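Local coordinates for protein GNA33 (Neisseria gonorrhoeae FA 1090, PDB 2G5D) that probably cleaves the beta-1,4 linkage between N-acetylmuramic acid and N-acetylglucosamine in peptidoglycan exolytically, forming a 1,6-anhydro bond in the N-acetylmuramic acid residue, at residues 270-282 / 291-305. Sequence-based numbering, arbitrary orientation.
Sequences SIGRYMADKGYLK and IKAYMRQNPQRLAEV
Two tyrosine hydroxyls from 270-282 converge on one carboxylate oxygen of Glu-304, the two hydrogen bonds across the contact. Tyr-280 OH donates to the syn lone pair of Glu-304 OE2 at 2.8 Å. Tyr-274 OH reaches Glu-304 OE2 at 2.6 Å on the anti side, its ring almost perpendicular to the carboxylate. With CG anti to the backbone N (chi1 178°) and the chain extended beyond it, Glu-304 stretches out to both phenols. Glu-304 OE1 takes the salt bridge from Arg-301 NH1 (2.7 Å), so both carboxylate oxygens are satisfied. Arg-301 also lays CD over one face of the Tyr-280 ring, 4.0 Å from the centroid, a CH-pi contact. Lys-278 NZ adds a weak bond to Tyr-274 OH.

Behind this polar margin the packing is apolar. Met-275 is a knob among Ile-291, Tyr-294, Met-295 and Val-305, its bent end bringing CE to 3.5 Å from Tyr-294 CD2. Ile-271 and Ile-291 extend this core to Phe-238 and Phe-239 of helix 234-243. The contact thus folds helix 271-276 and its following turn against helices 288-297 and 302-306 within the MltA-specific insert, and the phenols and arginine would be expected to stabilise Glu-304 as a carboxylate.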
ATOM      1  N   SER A 270       2.821  13.626 -10.468  1.00 31.97           N
ATOM      2  CA  SER A 270       3.323  12.675 -11.460  1.00 32.51           C
ATOM      3  C   SER A 270       4.391  13.300 -12.379  1.00 32.76           C
ATOM      4  O   SER A 270       4.111  14.224 -13.144  1.00 33.04           O
ATOM      5  CB  SER A 270       2.180  12.109 -12.302  1.00 32.60           C
ATOM      6  OG  SER A 270       2.661  11.110 -13.179  1.00 32.23           O
ATOM      7  N   ILE A 271       5.612  12.786 -12.287  1.00 33.04           N
ATOM      8  CA  ILE A 271       6.711  13.193 -13.167  1.00 33.46           C
ATOM      9  C   ILE A 271       6.486  12.706 -14.604  1.00 34.05           C
ATOM     10  O   ILE A 271       6.914  13.352 -15.559  1.00 34.46           O
ATOM     11  CB  ILE A 271       8.108  12.736 -12.631  1.00 33.46           C
ATOM     12  CG1 ILE A 271       8.199  11.201 -12.508  1.00 33.37           C
ATOM     13  CG2 ILE A 271       8.438  13.453 -11.298  1.00 32.64           C
ATOM     14  CD1 ILE A 271       9.637  10.635 -12.515  1.00 32.98           C
ATOM     15  N   GLY A 272       5.803  11.569 -14.743  1.00 34.42           N
ATOM     16  CA  GLY A 272       5.375  11.051 -16.042  1.00 34.91           C
ATOM     17  C   GLY A 272       4.438  11.970 -16.813  1.00 34.97           C
ATOM     18  O   GLY A 272       4.548  12.083 -18.031  1.00 34.77           O
ATOM     19  N   ARG A 273       3.522  12.621 -16.097  1.00 35.48           N
ATOM     20  CA  ARG A 273       2.623  13.609 -16.692  1.00 36.26           C
ATOM     21  C   ARG A 273       3.357  14.913 -16.953  1.00 36.50           C
ATOM     22  O   ARG A 273       3.033  15.624 -17.905  1.00 36.84           O
ATOM     23  CB  ARG A 273       1.388  13.861 -15.818  1.00 36.06           C
ATOM     24  CG  ARG A 273       0.408  12.695 -15.758  1.00 36.54           C
ATOM     25  CD  ARG A 273      -0.888  13.049 -15.015  1.00 37.28           C
ATOM     26  NE  ARG A 273      -1.377  11.896 -14.260  1.00 39.30           N
ATOM     27  CZ  ARG A 273      -1.315  11.775 -12.933  1.00 40.50           C
ATOM     28  NH1 ARG A 273      -0.821  12.757 -12.181  1.00 40.62           N
ATOM     29  NH2 ARG A 273      -1.765  10.668 -12.352  1.00 41.66           N
ATOM     30  N   TYR A 274       4.343  15.229 -16.111  1.00 36.83           N
ATOM     31  CA  TYR A 274       5.192  16.398 -16.331  1.00 37.30           C
ATOM     32  C   TYR A 274       6.017  16.268 -17.619  1.00 37.52           C
ATOM     33  O   TYR A 274       6.061  17.195 -18.432  1.00 38.27           O
ATOM     34  CB  TYR A 274       6.111  16.659 -15.132  1.00 37.12           C
ATOM     35  CG  TYR A 274       7.114  17.770 -15.380  1.00 37.10           C
ATOM     36  CD1 TYR A 274       6.737  19.108 -15.260  1.00 36.96           C
ATOM     37  CD2 TYR A 274       8.433  17.485 -15.757  1.00 36.29           C
ATOM     38  CE1 TYR A 274       7.647  20.143 -15.499  1.00 37.28           C
ATOM     39  CE2 TYR A 274       9.352  18.512 -15.997  1.00 36.61           C
ATOM     40  CZ  TYR A 274       8.947  19.840 -15.864  1.00 36.96           C
ATOM     41  OH  TYR A 274       9.835  20.870 -16.094  1.00 37.13           O
ATOM     42  N   MET A 275       6.663  15.118 -17.794  1.00 37.64           N
ATOM     43  CA  MET A 275       7.513  14.852 -18.950  1.00 37.50           C
ATOM     44  C   MET A 275       6.771  14.841 -20.286  1.00 38.01           C
ATOM     45  O   MET A 275       7.345  15.203 -21.312  1.00 37.90           O
ATOM     46  CB  MET A 275       8.235  13.521 -18.762  1.00 37.49           C
ATOM     47  CG  MET A 275       9.365  13.569 -17.748  1.00 36.83           C
ATOM     48  SD  MET A 275      10.084  11.952 -17.518  1.00 37.14           S
ATOM     49  CE  MET A 275      11.207  11.867 -18.901  1.00 35.32           C
ATOM     50  N   ALA A 276       5.501  14.430 -20.258  1.00 38.46           N
ATOM     51  CA  ALA A 276       4.686  14.245 -21.461  1.00 38.46           C
ATOM     52  C   ALA A 276       4.334  15.557 -22.157  1.00 39.20           C
ATOM     53  O   ALA A 276       4.359  15.643 -23.393  1.00 38.96           O
ATOM     54  CB  ALA A 276       3.431  13.471 -21.128  1.00 38.36           C
ATOM     55  N   ASP A 277       3.997  16.571 -21.364  1.00 39.87           N
ATOM     56  CA  ASP A 277       3.702  17.892 -21.903  1.00 40.40           C
ATOM     57  C   ASP A 277       4.884  18.856 -21.776  1.00 40.29           C
ATOM     58  O   ASP A 277       4.689  20.067 -21.642  1.00 40.79           O
ATOM     59  CB  ASP A 277       2.439  18.474 -21.258  1.00 40.86           C
ATOM     60  CG  ASP A 277       2.553  18.597 -19.748  1.00 41.49           C
ATOM     61  OD1 ASP A 277       1.840  17.851 -19.040  1.00 43.00           O
ATOM     62  OD2 ASP A 277       3.341  19.447 -19.274  1.00 42.47           O
ATOM     63  N   LYS A 278       6.104  18.321 -21.832  1.00 39.90           N
ATOM     64  CA  LYS A 278       7.309  19.157 -21.783  1.00 39.22           C
ATOM     65  C   LYS A 278       8.152  19.343 -23.068  1.00 38.66           C
ATOM     66  O   LYS A 278       8.880  20.333 -23.153  1.00 38.93           O
ATOM     67  CB  LYS A 278       8.195  18.788 -20.590  1.00 39.13           C
ATOM     68  CG  LYS A 278       7.960  19.672 -19.370  1.00 39.25           C
ATOM     69  CD  LYS A 278       8.376  21.120 -19.623  1.00 39.48           C
ATOM     70  CE  LYS A 278       7.878  22.037 -18.518  1.00 39.57           C
ATOM     71  NZ  LYS A 278       8.781  23.204 -18.290  1.00 39.21           N
ATOM     72  N   GLY A 279       8.119  18.432 -24.048  1.00 37.96           N
ATOM     73  CA  GLY A 279       7.499  17.116 -23.987  1.00 36.66           C
ATOM     74  C   GLY A 279       8.604  16.112 -24.233  1.00 36.22           C
ATOM     75  O   GLY A 279       8.894  15.755 -25.376  1.00 35.89           O
ATOM     76  N   TYR A 280       9.224  15.669 -23.140  1.00 35.78           N
ATOM     77  CA  TYR A 280      10.437  14.859 -23.172  1.00 35.37           C
ATOM     78  C   TYR A 280      10.189  13.422 -23.605  1.00 35.72           C
ATOM     79  O   TYR A 280      10.966  12.855 -24.368  1.00 35.64           O
ATOM     80  CB  TYR A 280      11.121  14.895 -21.802  1.00 34.74           C
ATOM     81  CG  TYR A 280      11.370  16.298 -21.288  1.00 33.97           C
ATOM     82  CD1 TYR A 280      11.096  16.635 -19.958  1.00 32.51           C
ATOM     83  CD2 TYR A 280      11.872  17.293 -22.141  1.00 32.58           C
ATOM     84  CE1 TYR A 280      11.324  17.929 -19.487  1.00 31.71           C
ATOM     85  CE2 TYR A 280      12.093  18.585 -21.684  1.00 32.01           C
ATOM     86  CZ  TYR A 280      11.819  18.896 -20.364  1.00 32.23           C
ATOM     87  OH  TYR A 280      12.037  20.170 -19.924  1.00 32.14           O
ATOM     88  N   LEU A 281       9.111  12.838 -23.095  1.00 36.22           N
ATOM     89  CA  LEU A 281       8.650  11.525 -23.533  1.00 36.54           C
ATOM     90  C   LEU A 281       7.171  11.599 -23.883  1.00 36.91           C
ATOM     91  O   LEU A 281       6.486  12.542 -23.486  1.00 37.15           O
ATOM     92  CB  LEU A 281       8.854  10.483 -22.430  1.00 36.19           C
ATOM     93  CG  LEU A 281      10.241   9.903 -22.174  1.00 36.18           C
ATOM     94  CD1 LEU A 281      10.159   8.903 -21.032  1.00 37.06           C
ATOM     95  CD2 LEU A 281      10.823   9.242 -23.423  1.00 37.07           C
ATOM     96  N   LYS A 282       6.690  10.609 -24.631  1.00 37.20           N
ATOM     97  CA  LYS A 282       5.255  10.404 -24.810  1.00 37.50           C
ATOM     98  C   LYS A 282       4.727   9.629 -23.591  1.00 37.85           C
ATOM     99  O   LYS A 282       5.457   8.820 -23.003  1.00 37.89           O
ATOM    100  CB  LYS A 282       4.975   9.656 -26.114  1.00 37.29           C
ATOM    101  CG  LYS A 282       5.492  10.374 -27.352  1.00 37.34           C
ATOM    102  CD  LYS A 282       4.819   9.897 -28.630  1.00 37.73           C
ATOM    103  CE  LYS A 282       5.163  10.816 -29.798  1.00 37.67           C
ATOM    104  NZ  LYS A 282       4.407  10.473 -31.037  1.00 38.99           N
ATOM    105  N   ILE A 291      11.572   6.216 -18.243  1.00 31.95           N
ATOM    106  CA  ILE A 291      12.157   7.399 -17.605  1.00 31.03           C
ATOM    107  C   ILE A 291      13.633   7.136 -17.256  1.00 31.13           C
ATOM    108  O   ILE A 291      14.499   8.003 -17.433  1.00 30.74           O
ATOM    109  CB  ILE A 291      11.324   7.868 -16.372  1.00 31.13           C
ATOM    110  CG1 ILE A 291       9.912   8.260 -16.813  1.00 30.41           C
ATOM    111  CG2 ILE A 291      11.996   9.036 -15.658  1.00 30.16           C
ATOM    112  CD1 ILE A 291       8.920   8.463 -15.680  1.00 29.88           C
ATOM    113  N   LYS A 292      13.918   5.928 -16.788  1.00 31.00           N
ATOM    114  CA  LYS A 292      15.277   5.531 -16.479  1.00 31.93           C
ATOM    115  C   LYS A 292      16.199   5.651 -17.707  1.00 32.41           C
ATOM    116  O   LYS A 292      17.298   6.211 -17.604  1.00 32.68           O
ATOM    117  CB  LYS A 292      15.300   4.112 -15.904  1.00 32.03           C
ATOM    118  CG  LYS A 292      16.689   3.598 -15.582  1.00 32.67           C
ATOM    119  CD  LYS A 292      16.644   2.147 -15.165  1.00 33.11           C
ATOM    120  CE  LYS A 292      18.044   1.642 -14.932  1.00 34.23           C
ATOM    121  NZ  LYS A 292      18.055   0.303 -14.311  1.00 35.65           N
ATOM    122  N   ALA A 293      15.734   5.150 -18.856  1.00 32.71           N
ATOM    123  CA  ALA A 293      16.502   5.206 -20.106  1.00 32.82           C
ATOM    124  C   ALA A 293      16.629   6.632 -20.664  1.00 33.10           C
ATOM    125  O   ALA A 293      17.707   7.023 -21.145  1.00 33.13           O
ATOM    126  CB  ALA A 293      15.915   4.258 -21.147  1.00 32.97           C
ATOM    127  N   TYR A 294      15.544   7.408 -20.586  1.00 32.76           N
ATOM    128  CA  TYR A 294      15.576   8.813 -20.999  1.00 32.63           C
ATOM    129  C   TYR A 294      16.599   9.617 -20.174  1.00 32.90           C
ATOM    130  O   TYR A 294      17.300  10.478 -20.702  1.00 32.91           O
ATOM    131  CB  TYR A 294      14.181   9.461 -20.916  1.00 31.87           C
ATOM    132  CG  TYR A 294      14.186  10.950 -21.233  1.00 31.46           C
ATOM    133  CD1 TYR A 294      13.954  11.408 -22.526  1.00 31.69           C
ATOM    134  CD2 TYR A 294      14.452  11.900 -20.236  1.00 29.94           C
ATOM    135  CE1 TYR A 294      13.977  12.775 -22.823  1.00 31.08           C
ATOM    136  CE2 TYR A 294      14.474  13.256 -20.519  1.00 29.55           C
ATOM    137  CZ  TYR A 294      14.238  13.691 -21.811  1.00 30.44           C
ATOM    138  OH  TYR A 294      14.263  15.046 -22.094  1.00 29.49           O
ATOM    139  N   MET A 295      16.678   9.311 -18.885  1.00 33.25           N
ATOM    140  CA  MET A 295      17.530  10.033 -17.946  1.00 33.91           C
ATOM    141  C   MET A 295      19.018   9.681 -18.101  1.00 34.04           C
ATOM    142  O   MET A 295      19.901  10.537 -17.905  1.00 34.09           O
ATOM    143  CB  MET A 295      17.050   9.750 -16.520  1.00 33.91           C
ATOM    144  CG  MET A 295      16.710  10.991 -15.704  1.00 35.30           C
ATOM    145  SD  MET A 295      15.920  12.350 -16.597  1.00 34.69           S
ATOM    146  CE  MET A 295      14.168  12.006 -16.456  1.00 34.10           C
ATOM    147  N   ARG A 296      19.288   8.425 -18.454  1.00 34.18           N
ATOM    148  CA  ARG A 296      20.649   7.984 -18.725  1.00 34.92           C
ATOM    149  C   ARG A 296      21.179   8.672 -19.990  1.00 34.23           C
ATOM    150  O   ARG A 296      22.365   9.003 -20.072  1.00 33.64           O
ATOM    151  CB  ARG A 296      20.716   6.453 -18.846  1.00 35.69           C
ATOM    152  CG  ARG A 296      21.965   5.818 -18.216  1.00 38.80           C
ATOM    153  CD  ARG A 296      21.899   5.768 -16.671  1.00 42.74           C
ATOM    154  NE  ARG A 296      21.582   4.431 -16.153  1.00 46.49           N
ATOM    155  CZ  ARG A 296      21.577   4.092 -14.858  1.00 47.87           C
ATOM    156  NH1 ARG A 296      21.874   4.984 -13.913  1.00 48.65           N
ATOM    157  NH2 ARG A 296      21.281   2.847 -14.499  1.00 48.52           N
ATOM    158  N   GLN A 297      20.282   8.903 -20.951  1.00 33.64           N
ATOM    159  CA  GLN A 297      20.593   9.641 -22.177  1.00 33.22           C
ATOM    160  C   GLN A 297      20.532  11.163 -21.979  1.00 32.68           C
ATOM    161  O   GLN A 297      21.127  11.913 -22.757  1.00 32.95           O
ATOM    162  CB  GLN A 297      19.643   9.248 -23.324  1.00 33.74           C
ATOM    163  CG  GLN A 297      19.638   7.759 -23.748  1.00 35.09           C
ATOM    164  CD  GLN A 297      20.962   7.252 -24.334  1.00 36.09           C
ATOM    165  OE1 GLN A 297      21.516   6.263 -23.851  1.00 37.03           O
ATOM    166  NE2 GLN A 297      21.459   7.913 -25.380  1.00 35.01           N
ATOM    167  N   ASN A 298      19.820  11.612 -20.944  1.00 31.88           N
ATOM    168  CA  ASN A 298      19.573  13.044 -20.707  1.00 30.54           C
ATOM    169  C   ASN A 298      19.796  13.528 -19.266  1.00 29.67           C
ATOM    170  O   ASN A 298      18.862  14.022 -18.624  1.00 28.96           O
ATOM    171  CB  ASN A 298      18.166  13.414 -21.166  1.00 30.34           C
ATOM    172  CG  ASN A 298      18.019  13.344 -22.659  1.00 30.70           C
ATOM    173  OD1 ASN A 298      18.401  14.272 -23.379  1.00 31.04           O
ATOM    174  ND2 ASN A 298      17.481  12.236 -23.142  1.00 30.51           N
ATOM    175  N   PRO A 299      21.051  13.435 -18.774  1.00 29.26           N
ATOM    176  CA  PRO A 299      21.408  13.848 -17.407  1.00 28.67           C
ATOM    177  C   PRO A 299      21.100  15.325 -17.099  1.00 28.20           C
ATOM    178  O   PRO A 299      20.948  15.690 -15.931  1.00 27.36           O
ATOM    179  CB  PRO A 299      22.924  13.600 -17.351  1.00 28.77           C
ATOM    180  CG  PRO A 299      23.367  13.572 -18.798  1.00 28.97           C
ATOM    181  CD  PRO A 299      22.229  12.945 -19.522  1.00 28.88           C
ATOM    182  N   GLN A 300      21.012  16.155 -18.141  1.00 27.27           N
ATOM    183  CA  GLN A 300      20.690  17.586 -18.000  1.00 26.50           C
ATOM    184  C   GLN A 300      19.238  17.880 -17.554  1.00 26.07           C
ATOM    185  O   GLN A 300      18.900  19.028 -17.232  1.00 25.14           O
ATOM    186  CB  GLN A 300      21.035  18.334 -19.307  1.00 26.50           C
ATOM    187  CG  GLN A 300      19.933  18.365 -20.387  1.00 26.22           C
ATOM    188  CD  GLN A 300      19.799  17.081 -21.190  1.00 26.23           C
ATOM    189  OE1 GLN A 300      20.575  16.141 -21.033  1.00 27.15           O
ATOM    190  NE2 GLN A 300      18.804  17.042 -22.061  1.00 26.35           N
ATOM    191  N   ARG A 301      18.391  16.847 -17.539  1.00 25.69           N
ATOM    192  CA  ARG A 301      16.993  17.003 -17.147  1.00 26.06           C
ATOM    193  C   ARG A 301      16.587  16.278 -15.858  1.00 26.41           C
ATOM    194  O   ARG A 301      15.430  16.382 -15.445  1.00 25.83           O
ATOM    195  CB  ARG A 301      16.057  16.600 -18.292  1.00 25.68           C
ATOM    196  CG  ARG A 301      16.218  17.458 -19.531  1.00 25.23           C
ATOM    197  CD  ARG A 301      15.233  18.621 -19.616  1.00 21.47           C
ATOM    198  NE  ARG A 301      15.594  19.544 -20.698  1.00 20.32           N
ATOM    199  CZ  ARG A 301      15.717  20.867 -20.560  1.00 18.94           C
ATOM    200  NH1 ARG A 301      15.488  21.437 -19.382  1.00 18.18           N
ATOM    201  NH2 ARG A 301      16.059  21.622 -21.599  1.00 17.34           N
ATOM    202  N   LEU A 302      17.539  15.570 -15.237  1.00 27.01           N
ATOM    203  CA  LEU A 302      17.296  14.717 -14.057  1.00 27.27           C
ATOM    204  C   LEU A 302      16.763  15.487 -12.859  1.00 27.57           C
ATOM    205  O   LEU A 302      15.715  15.121 -12.277  1.00 27.02           O
ATOM    206  CB  LEU A 302      18.602  14.024 -13.640  1.00 28.01           C
ATOM    207  CG  LEU A 302      18.674  12.629 -12.989  1.00 28.85           C
ATOM    208  CD1 LEU A 302      19.682  12.612 -11.835  1.00 29.66           C
ATOM    209  CD2 LEU A 302      17.332  12.091 -12.549  1.00 28.06           C
ATOM    210  N   ALA A 303      17.502  16.531 -12.465  1.00 27.13           N
ATOM    211  CA  ALA A 303      17.136  17.357 -11.305  1.00 27.23           C
ATOM    212  C   ALA A 303      15.756  17.996 -11.488  1.00 27.38           C
ATOM    213  O   ALA A 303      14.873  17.855 -10.631  1.00 27.08           O
ATOM    214  CB  ALA A 303      18.204  18.417 -11.043  1.00 26.85           C
ATOM    215  N   GLU A 304      15.572  18.664 -12.623  1.00 27.29           N
ATOM    216  CA  GLU A 304      14.317  19.319 -12.987  1.00 27.63           C
ATOM    217  C   GLU A 304      13.078  18.426 -12.842  1.00 27.96           C
ATOM    218  O   GLU A 304      12.073  18.829 -12.252  1.00 28.18           O
ATOM    219  CB  GLU A 304      14.433  19.777 -14.437  1.00 27.37           C
ATOM    220  CG  GLU A 304      13.206  20.432 -15.026  1.00 26.69           C
ATOM    221  CD  GLU A 304      13.237  20.408 -16.542  1.00 24.79           C
ATOM    222  OE1 GLU A 304      14.340  20.509 -17.119  1.00 25.41           O
ATOM    223  OE2 GLU A 304      12.164  20.273 -17.154  1.00 23.95           O
ATOM    224  N   VAL A 305      13.149  17.230 -13.416  1.00 28.46           N
ATOM    225  CA  VAL A 305      12.006  16.343 -13.524  1.00 28.60           C
ATOM    226  C   VAL A 305      11.690  15.729 -12.162  1.00 29.43           C
ATOM    227  O   VAL A 305      10.533  15.779 -11.721  1.00 29.61           O
ATOM    228  CB  VAL A 305      12.220  15.247 -14.606  1.00 29.01           C
ATOM    229  CG1 VAL A 305      11.162  14.149 -14.494  1.00 28.23           C
ATOM    230  CG2 VAL A 305      12.174  15.862 -15.992  1.00 28.11           C
TER